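Local structure of PA1221 (Pseudomonas aeruginosa, 4DG8) at residues 307-312 with 333-338; 362-367 with 397-402. The protein belongs to the ANL superfamily of AMP-binding proteins, binds adenosine monophosphate, and also carries a phosphopantetheine attachment (carrier) region in its sequence. All blocks are in the same frame, centred on the assembly; numbering follows the deposited sequence.

Contact 1 of 2, residues 307-312 with 333-338; sequences NGYGPT and IPIGKA. With AMP (adenosine monophosphate), chain B.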
loop_
_atom_site.group_PDB
_atom_site.type_symbol
_atom_site.label_atom_id
_atom_site.label_comp_id
_atom_site.label_asym_id
_atom_site.label_seq_id
_atom_site.Cartn_x
_atom_site.Cartn_y
_atom_site.Cartn_z
ATOM N N ASN A 307 -11.535 9.597 -3.879
ATOM C CA ASN A 307 -10.630 9.784 -2.754
ATOM C C ASN A 307 -10.720 8.489 -1.941
ATOM O O ASN A 307 -11.759 8.196 -1.366
ATOM C CB ASN A 307 -11.072 10.995 -1.908
ATOM C CG ASN A 307 -10.115 11.310 -0.753
ATOM O OD1 ASN A 307 -9.059 10.693 -0.612
ATOM N ND2 ASN A 307 -10.480 12.308 0.072
ATOM N N GLY A 308 -9.670 7.667 -1.989
ATOM C CA GLY A 308 -9.609 6.489 -1.138
ATOM C C GLY A 308 -8.840 6.722 0.151
ATOM O O GLY A 308 -7.713 7.231 0.123
ATOM N N TYR A 309 -9.374 6.213 1.257
ATOM C CA TYR A 309 -8.740 6.363 2.563
ATOM C C TYR A 309 -8.721 5.001 3.236
ATOM O O TYR A 309 -9.707 4.269 3.172
ATOM C CB TYR A 309 -9.524 7.328 3.465
ATOM C CG TYR A 309 -9.356 6.951 4.927
ATOM C CD1 TYR A 309 -8.248 7.380 5.644
ATOM C CD2 TYR A 309 -10.275 6.115 5.573
ATOM C CE1 TYR A 309 -8.067 7.027 6.962
ATOM C CE2 TYR A 309 -10.099 5.748 6.898
ATOM C CZ TYR A 309 -8.979 6.211 7.587
ATOM O OH TYR A 309 -8.753 5.862 8.904
ATOM N N GLY A 310 -7.604 4.646 3.858
ATOM C CA GLY A 310 -7.617 3.517 4.770
ATOM C C GLY A 310 -6.229 3.117 5.216
ATOM O O GLY A 310 -5.245 3.410 4.523
ATOM N N PRO A 311 -6.133 2.423 6.361
ATOM C CA PRO A 311 -4.800 1.920 6.705
ATOM C C PRO A 311 -4.582 0.493 6.207
ATOM O O PRO A 311 -5.526 -0.186 5.800
ATOM C CB PRO A 311 -4.805 1.974 8.237
ATOM C CG PRO A 311 -6.263 1.705 8.600
ATOM C CD PRO A 311 -7.103 2.255 7.460
ATOM N N THR A 312 -3.354 0.012 6.327
ATOM C CA THR A 312 -2.985 -1.306 5.807
ATOM C C THR A 312 -3.662 -2.443 6.595
ATOM O O THR A 312 -4.013 -3.484 6.030
ATOM C CB THR A 312 -1.437 -1.457 5.804
ATOM O OG1 THR A 312 -0.859 -0.422 4.991
ATOM C CG2 THR A 312 -0.995 -2.839 5.292
ATOM N N ILE A 333 -11.653 17.404 0.496
ATOM C CA ILE A 333 -12.468 16.398 -0.192
ATOM C C ILE A 333 -12.875 15.331 0.815
ATOM O O ILE A 333 -12.004 14.752 1.471
ATOM C CB ILE A 333 -11.673 15.685 -1.304
ATOM C CG1 ILE A 333 -11.052 16.699 -2.275
ATOM C CG2 ILE A 333 -12.557 14.663 -2.034
ATOM C CD1 ILE A 333 -12.069 17.605 -2.963
ATOM N N PRO A 334 -14.194 15.062 0.948
ATOM C CA PRO A 334 -14.647 13.998 1.856
ATOM C C PRO A 334 -13.903 12.699 1.573
ATOM O O PRO A 334 -13.448 12.492 0.429
ATOM C CB PRO A 334 -16.133 13.827 1.490
ATOM C CG PRO A 334 -16.556 15.167 0.955
ATOM C CD PRO A 334 -15.316 15.720 0.248
ATOM N N ILE A 335 -13.714 11.874 2.605
ATOM C CA ILE A 335 -13.219 10.513 2.403
ATOM C C ILE A 335 -14.408 9.561 2.294
ATOM O O ILE A 335 -14.250 8.357 2.104
ATOM C CB ILE A 335 -12.218 10.044 3.489
ATOM C CG1 ILE A 335 -12.846 10.080 4.889
ATOM C CG2 ILE A 335 -10.934 10.885 3.418
ATOM C CD1 ILE A 335 -11.889 9.621 6.027
ATOM N N GLY A 336 -15.605 10.135 2.372
ATOM C CA GLY A 336 -16.829 9.416 2.048
ATOM C C GLY A 336 -17.350 8.394 3.041
ATOM O O GLY A 336 -17.517 8.687 4.233
ATOM N N LYS A 337 -17.654 7.198 2.540
ATOM C CA LYS A 337 -18.274 6.162 3.364
ATOM C C LYS A 337 -17.564 4.820 3.213
ATOM O O LYS A 337 -16.729 4.647 2.326
ATOM C CB LYS A 337 -19.761 6.033 3.010
ATOM C CG LYS A 337 -20.579 7.302 3.272
ATOM C CD LYS A 337 -22.007 7.188 2.712
ATOM C CE LYS A 337 -22.836 8.443 2.988
ATOM N NZ LYS A 337 -24.175 8.408 2.299
ATOM N N ALA A 338 -17.901 3.874 4.089
ATOM C CA ALA A 338 -17.347 2.520 4.059
ATOM C C ALA A 338 -17.475 1.845 2.687
ATOM O O ALA A 338 -18.530 1.869 2.064
ATOM C CB ALA A 338 -18.028 1.645 5.133
HETATM P P AMP B . -1.001 3.101 4.739
HETATM O O1P AMP B . 0.483 3.061 4.442
HETATM O O2P AMP B . -1.978 2.885 3.591
HETATM O O3P AMP B . -1.247 2.090 5.844
HETATM O "O5'" AMP B . -1.357 4.459 5.483
HETATM C "C5'" AMP B . -2.622 4.636 6.090
HETATM C "C4'" AMP B . -2.767 6.011 6.681
HETATM O "O4'" AMP B . -2.548 7.019 5.659
HETATM C "C3'" AMP B . -4.136 6.342 7.245
HETATM O "O3'" AMP B . -4.338 5.810 8.549
HETATM C "C2'" AMP B . -4.160 7.863 7.188
HETATM O "O2'" AMP B . -3.415 8.413 8.270
HETATM C "C1'" AMP B . -3.396 8.131 5.888
HETATM N N9 AMP B . -4.306 8.274 4.728
HETATM C C8 AMP B . -4.537 7.309 3.806
HETATM N N7 AMP B . -5.415 7.720 2.860
HETATM C C5 AMP B . -5.783 8.974 3.163
HETATM C C6 AMP B . -6.692 9.995 2.572
HETATM N N6 AMP B . -7.395 9.739 1.454
HETATM N N1 AMP B . -6.791 11.197 3.191
HETATM C C2 AMP B . -6.082 11.452 4.311
HETATM N N3 AMP B . -5.242 10.575 4.897
HETATM C C4 AMP B . -5.043 9.339 4.388
#
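Asn307 works with both ends of its amide: ND2 gives a hydrogen bond to Pro334 O at 3.0 Å, while OD1 accepts one from AMP N6 at 2.8 Å. With CG anti to the backbone N (chi1 -176°), the group reaches across to 333-338 and stands between that segment and the adenine. The bond to Pro334 is bent, 137° at the hydrogen, and the donor lies well above the carbonyl plane. Each end of the amide has a partner of the matching kind, which is consistent with Pro334 O holding OD1 turned toward the adenine amino group. At Gly308 the backbone does the binding: its O takes a second, straighter bond from AMP N6, at 2.9 Å. Tyr309 comes next and packs against the opposite segment through two surfaces. Its CB lies 3.8 Å from Ile335 CB, and one ring face receives Ile335 CD1 in a CH-pi contact, 4.1 Å from the centroid, whereas the adenine lies at the ring's edge; the hydroxyl leads away to Asp402. Beyond Gly310, Pro311 packs its CA against AMP C5', and Thr312 closes the run at the phosphate, where OG1 donates to AMP O3P at 2.7 Å and the backbone N adds a weak bond. This side of the AMP pocket is thus built from the end of strand 304-309 and the residues that follow it. Strand 319-322 flanks that strand, and strand 412-416 meets 333-338, where Ile335 and Gly336 form a classic beta bulge opposite Leu412.

Contact 2 of 2, residues 362-367 with 397-402; sequences EIVAFG and AYRTGD. With AMP (adenosine monophosphate), chain B.
Antiparallel pairing of strands 361-367 and 393-406 brings Ala365 and Tyr398 together as a hydrogen-bonded pair, Ala365 N to Tyr398 O and Tyr398 N to Ala365 O, both 2.9 Å. Beside it, Val364 faces Arg399 in a non-hydrogen-bonded pair. The buried part of this beta ladder is dense. On the face carrying Val364 and Arg399, Val364 CG1 touches Ala397 CB, which also meets Phe366 CE1 at 3.4 Å, an oblique approach to the ring. Farther along, Ile363 O is gripped twice by Thr400: the backbone N donates nearly straight, 170° at the hydrogen, and OG1 donates from 2.7 Å at a tilt to the carbonyl plane. Placed between the backbone N and the carbonyl carbon (chi1 57°), OG1 can also accept from Asp402 N, making an ST turn. Ile363 N in turn donates to Asp402 O. Toward solvent, where Arg399 is exposed, the packing is looser. There Glu362, extended with CG anti to the backbone N (chi1 173°), crosses the Arg399 side chain at about a right angle. Its OE1 lies at the guanidinium edge, 3.5 Å from Arg399 NH2, a salt bridge whose hydrogen bond is weak; OE2 has the firmer partner, taking Gly401 N on its anti side at 3.0 Å. Beyond the ST turn, Asp402 lies at the AMP pocket, where Arg417 forms a salt bridge with OD1. The carboxylate spans both ribose hydroxyls: Asp402 OD2 lies a doubtfully short 2.4 Å from AMP O3', and OD1 accepts from AMP O2' at 2.8 Å.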
loop_
_atom_site.group_PDB
_atom_site.type_symbol
_atom_site.label_atom_id
_atom_site.label_comp_id
_atom_site.label_asym_id
_atom_site.label_seq_id
_atom_site.Cartn_x
_atom_site.Cartn_y
_atom_site.Cartn_z
ATOM N N GLU A 362 -12.494 9.313 16.612
ATOM C CA GLU A 362 -11.557 8.405 15.976
ATOM C C GLU A 362 -12.296 7.394 15.093
ATOM O O GLU A 362 -13.338 6.846 15.484
ATOM C CB GLU A 362 -10.710 7.688 17.024
ATOM C CG GLU A 362 -9.824 6.604 16.441
ATOM C CD GLU A 362 -9.109 5.794 17.505
ATOM O OE1 GLU A 362 -9.468 5.908 18.700
ATOM O OE2 GLU A 362 -8.177 5.050 17.139
ATOM N N ILE A 363 -11.756 7.174 13.897
ATOM C CA ILE A 363 -12.296 6.192 12.966
ATOM C C ILE A 363 -11.986 4.779 13.446
ATOM O O ILE A 363 -10.845 4.461 13.790
ATOM C CB ILE A 363 -11.725 6.377 11.550
ATOM C CG1 ILE A 363 -12.119 7.733 10.967
ATOM C CG2 ILE A 363 -12.225 5.281 10.617
ATOM C CD1 ILE A 363 -11.436 7.998 9.605
ATOM N N VAL A 364 -13.017 3.943 13.486
ATOM C CA VAL A 364 -12.886 2.539 13.850
ATOM C C VAL A 364 -13.482 1.689 12.737
ATOM O O VAL A 364 -14.595 1.945 12.287
ATOM C CB VAL A 364 -13.652 2.236 15.153
ATOM C CG1 VAL A 364 -13.573 0.756 15.477
ATOM C CG2 VAL A 364 -13.110 3.099 16.299
ATOM N N ALA A 365 -12.741 0.680 12.296
ATOM C CA ALA A 365 -13.133 -0.106 11.138
ATOM C C ALA A 365 -13.490 -1.523 11.543
ATOM O O ALA A 365 -12.855 -2.110 12.414
ATOM C CB ALA A 365 -12.008 -0.128 10.104
ATOM N N PHE A 366 -14.506 -2.062 10.890
ATOM C CA PHE A 366 -14.963 -3.425 11.105
ATOM C C PHE A 366 -15.031 -4.114 9.761
ATOM O O PHE A 366 -15.118 -3.460 8.708
ATOM C CB PHE A 366 -16.403 -3.439 11.649
ATOM C CG PHE A 366 -16.596 -2.703 12.936
ATOM C CD1 PHE A 366 -16.614 -3.388 14.140
ATOM C CD2 PHE A 366 -16.830 -1.332 12.944
ATOM C CE1 PHE A 366 -16.820 -2.716 15.345
ATOM C CE2 PHE A 366 -17.042 -0.650 14.135
ATOM C CZ PHE A 366 -17.035 -1.341 15.344
ATOM N N GLY A 367 -15.110 -5.437 9.800
ATOM C CA GLY A 367 -15.441 -6.170 8.597
ATOM C C GLY A 367 -14.366 -6.993 7.929
ATOM O O GLY A 367 -13.336 -7.365 8.525
ATOM N N ALA A 397 -12.735 -5.238 15.567
ATOM C CA ALA A 397 -12.564 -3.871 15.093
ATOM C C ALA A 397 -11.109 -3.395 15.195
ATOM O O ALA A 397 -10.361 -3.802 16.087
ATOM C CB ALA A 397 -13.481 -2.929 15.881
ATOM N N TYR A 398 -10.724 -2.532 14.269
ATOM C CA TYR A 398 -9.419 -1.892 14.274
ATOM C C TYR A 398 -9.580 -0.389 14.485
ATOM O O TYR A 398 -10.234 0.298 13.684
ATOM C CB TYR A 398 -8.669 -2.166 12.960
ATOM C CG TYR A 398 -7.333 -1.459 12.889
ATOM C CD1 TYR A 398 -6.242 -1.914 13.627
ATOM C CD2 TYR A 398 -7.169 -0.315 12.114
ATOM C CE1 TYR A 398 -5.010 -1.245 13.588
ATOM C CE2 TYR A 398 -5.944 0.348 12.060
ATOM C CZ TYR A 398 -4.864 -0.128 12.800
ATOM O OH TYR A 398 -3.639 0.523 12.751
ATOM N N ARG A 399 -9.000 0.109 15.575
ATOM C CA ARG A 399 -8.909 1.545 15.835
ATOM C C ARG A 399 -7.744 2.137 15.042
ATOM O O ARG A 399 -6.588 1.774 15.259
ATOM C CB ARG A 399 -8.686 1.790 17.329
ATOM C CG ARG A 399 -9.790 1.239 18.208
ATOM C CD ARG A 399 -9.424 1.320 19.681
ATOM N NE ARG A 399 -9.273 2.694 20.145
ATOM C CZ ARG A 399 -9.240 3.047 21.430
ATOM N NH1 ARG A 399 -9.351 2.118 22.376
ATOM N NH2 ARG A 399 -9.098 4.325 21.774
ATOM N N THR A 400 -8.050 3.063 14.140
ATOM C CA THR A 400 -7.077 3.518 13.154
ATOM C C THR A 400 -6.052 4.533 13.671
ATOM O O THR A 400 -4.961 4.674 13.096
ATOM C CB THR A 400 -7.785 4.175 11.951
ATOM O OG1 THR A 400 -8.592 5.247 12.434
ATOM C CG2 THR A 400 -8.662 3.171 11.193
ATOM N N GLY A 401 -6.423 5.258 14.722
ATOM C CA GLY A 401 -5.666 6.431 15.139
ATOM C C GLY A 401 -5.919 7.638 14.233
ATOM O O GLY A 401 -5.280 8.687 14.368
ATOM N N ASP A 402 -6.847 7.498 13.292
ATOM C CA ASP A 402 -7.230 8.629 12.450
ATOM C C ASP A 402 -8.437 9.378 13.040
ATOM O O ASP A 402 -9.406 8.772 13.506
ATOM C CB ASP A 402 -7.519 8.175 11.012
ATOM C CG ASP A 402 -6.276 7.696 10.292
ATOM O OD1 ASP A 402 -5.214 8.355 10.401
ATOM O OD2 ASP A 402 -6.360 6.662 9.607
HETATM P P AMP B . -1.001 3.101 4.739
HETATM O O1P AMP B . 0.483 3.061 4.442
HETATM O O2P AMP B . -1.978 2.885 3.591
HETATM O O3P AMP B . -1.247 2.090 5.844
HETATM O "O5'" AMP B . -1.357 4.459 5.483
HETATM C "C5'" AMP B . -2.622 4.636 6.090
HETATM C "C4'" AMP B . -2.767 6.011 6.681
HETATM O "O4'" AMP B . -2.548 7.019 5.659
HETATM C "C3'" AMP B . -4.136 6.342 7.245
HETATM O "O3'" AMP B . -4.338 5.810 8.549
HETATM C "C2'" AMP B . -4.160 7.863 7.188
HETATM O "O2'" AMP B . -3.415 8.413 8.270
HETATM C "C1'" AMP B . -3.396 8.131 5.888
HETATM N N9 AMP B . -4.306 8.274 4.728
HETATM C C8 AMP B . -4.537 7.309 3.806
HETATM N N7 AMP B . -5.415 7.720 2.860
HETATM C C5 AMP B . -5.783 8.974 3.163
HETATM C C6 AMP B . -6.692 9.995 2.572
HETATM N N6 AMP B . -7.395 9.739 1.454
HETATM N N1 AMP B . -6.791 11.197 3.191
HETATM C C2 AMP B . -6.082 11.452 4.311
HETATM N N3 AMP B . -5.242 10.575 4.897
HETATM C C4 AMP B . -5.043 9.339 4.388
#

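Both contacts are largely buried, their centres about 12 Å apart, yet they solve different problems. Contact 1 joins the end of strand 304-309 to residues 333-335 and buries about half the surface of contact 2; its chemistry is one amide and a ring face, and within it the AMP hydrogen bonds all come from 307-312. Contact 2 is ladder pairing between two strands of another sheet, with backbone bonds dominant and a charged rim at its solvent side. They share AMP, contact 1 hydrogen-bonding the base and phosphate and contact 2 the ribose hydroxyls. A probable hydrogen bond from Tyr309 OH to Asp402 OD2 (2.6 Å) joins them, and Pro311 packs on Tyr398 nearby.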